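Local atomic coordinates of possible glutathione S-transferase (PDB entry 3M8N), a protein that probably catalyses the conjugation of glutathione to electrophilic substrates, as glutathione transferases do. Residues D35-E40 with L115-G120. Numbering follows the deposited sequence.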
# COMPACT_ATOMS: atom_id res chain seq x y z
N ASP A 35 -12.32 18.74 6.08
CA ASP A 35 -13.41 17.80 6.30
C ASP A 35 -14.04 17.11 5.05
O ASP A 35 -14.93 17.65 4.40
CB ASP A 35 -14.49 18.44 7.17
CG ASP A 35 -15.52 17.45 7.61
OD1 ASP A 35 -15.39 16.26 7.28
OD2 ASP A 35 -16.47 17.86 8.28
N ILE A 36 -13.60 15.88 4.79
CA ILE A 36 -14.06 15.06 3.66
C ILE A 36 -15.57 15.04 3.50
O ILE A 36 -16.09 15.12 2.39
CB ILE A 36 -13.51 13.60 3.80
CG1 ILE A 36 -12.01 13.62 3.51
CG2 ILE A 36 -14.19 12.63 2.90
CD1 ILE A 36 -11.49 14.92 2.93
N LEU A 37 -16.24 14.96 4.64
CA LEU A 37 -17.67 14.79 4.69
C LEU A 37 -18.39 16.05 4.32
O LEU A 37 -19.53 15.99 3.99
CB LEU A 37 -18.12 14.32 6.07
CG LEU A 37 -17.61 12.98 6.59
CD1 LEU A 37 -18.12 12.82 7.99
CD2 LEU A 37 -18.05 11.82 5.70
N ARG A 38 -17.72 17.18 4.35
CA ARG A 38 -18.32 18.38 3.84
C ARG A 38 -17.77 18.84 2.46
O ARG A 38 -17.86 20.02 2.07
CB ARG A 38 -18.20 19.47 4.89
CG ARG A 38 -18.79 19.08 6.18
CD ARG A 38 -18.13 19.90 7.27
NE ARG A 38 -18.91 21.08 7.63
CZ ARG A 38 -19.82 21.13 8.61
NH1 ARG A 38 -20.07 20.04 9.38
NH2 ARG A 38 -20.50 22.27 8.81
N GLY A 39 -17.19 17.88 1.74
CA GLY A 39 -16.69 18.07 0.38
C GLY A 39 -15.47 18.96 0.26
O GLY A 39 -15.17 19.42 -0.81
N GLU A 40 -14.77 19.15 1.37
CA GLU A 40 -13.78 20.17 1.49
C GLU A 40 -12.49 19.82 0.81
O GLU A 40 -11.67 20.71 0.54
CB GLU A 40 -13.48 20.42 2.95
CG GLU A 40 -14.60 21.06 3.68
CD GLU A 40 -14.22 21.54 5.08
OE1 GLU A 40 -13.10 21.21 5.55
OE2 GLU A 40 -15.05 22.23 5.73
N LEU A 115 -19.90 2.73 8.86
CA LEU A 115 -20.62 2.41 10.09
C LEU A 115 -20.39 3.39 11.22
O LEU A 115 -21.22 3.53 12.08
CB LEU A 115 -20.35 0.99 10.55
CG LEU A 115 -20.56 -0.10 9.53
CD1 LEU A 115 -20.34 -1.48 10.17
CD2 LEU A 115 -21.93 0.01 8.78
N CYS A 116 -19.27 4.08 11.23
CA CYS A 116 -18.96 4.96 12.35
C CYS A 116 -18.93 6.41 11.93
O CYS A 116 -19.25 7.27 12.74
CB CYS A 116 -17.66 4.60 13.13
SG CYS A 116 -17.36 2.86 13.75
N LEU A 117 -18.56 6.72 10.70
CA LEU A 117 -18.36 8.13 10.37
C LEU A 117 -19.49 8.82 9.58
O LEU A 117 -19.85 9.97 9.85
CB LEU A 117 -17.02 8.26 9.66
CG LEU A 117 -16.23 9.54 9.62
CD1 LEU A 117 -16.02 10.10 11.01
CD2 LEU A 117 -14.90 9.18 8.97
N VAL A 118 -20.03 8.13 8.58
CA VAL A 118 -21.08 8.68 7.74
C VAL A 118 -22.40 8.54 8.44
O VAL A 118 -22.80 7.42 8.79
CB VAL A 118 -21.18 7.89 6.47
CG1 VAL A 118 -22.46 8.20 5.75
CG2 VAL A 118 -20.00 8.22 5.60
N LYS A 119 -23.06 9.66 8.67
CA LYS A 119 -24.35 9.65 9.38
C LYS A 119 -25.38 8.80 8.61
O LYS A 119 -25.51 8.96 7.40
CB LYS A 119 -24.82 11.09 9.63
CG LYS A 119 -25.65 11.25 10.87
CD LYS A 119 -26.85 12.14 10.57
CE LYS A 119 -28.16 11.43 10.90
NZ LYS A 119 -28.30 11.17 12.36
N GLY A 120 -26.05 7.86 9.29
CA GLY A 120 -26.88 6.85 8.62
C GLY A 120 -26.23 6.07 7.49
O GLY A 120 -26.87 5.77 6.49
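The two methyls of Leu37 split between Leu117 and Val118, at the end of helix 87-117. Its CD1 lies 4.1 Å from CG of Leu117 and 3.8 Å from the carbonyl O of Leu117, while CD2 meets the CG2 methyl of Val118 at 4.1 Å. Both side-chain pairs cross at a slant. In Leu37, CG is anti to the carbonyl carbon (chi1 -61°), sending the fork toward the helix end; the CA atoms of Leu37 and Val118 are 7.6 Å apart. Phe113, about a turn back on helix 87-117, touches both Leu37 and Val118, extending the apolar patch.

Behind Leu37, its backbone N donates to OD1 of Asp35 (3.1 Å, from above the carboxylate plane), an Asx turn that adds to the backbone bonds of the turn. The N of Asp35 gives a nearly straight bond (171°) to OE1 of Glu40, 2.6 Å long, tying the two ends of 35-40 together. The contact joins the loop after strand 29-33 of the thioredoxin-like domain to the C-terminal end of helix 87-117 in the helical domain. With 114 Å² buried and no hydrogen bond across it, this small apolar surface contact implies a modest link between the domains.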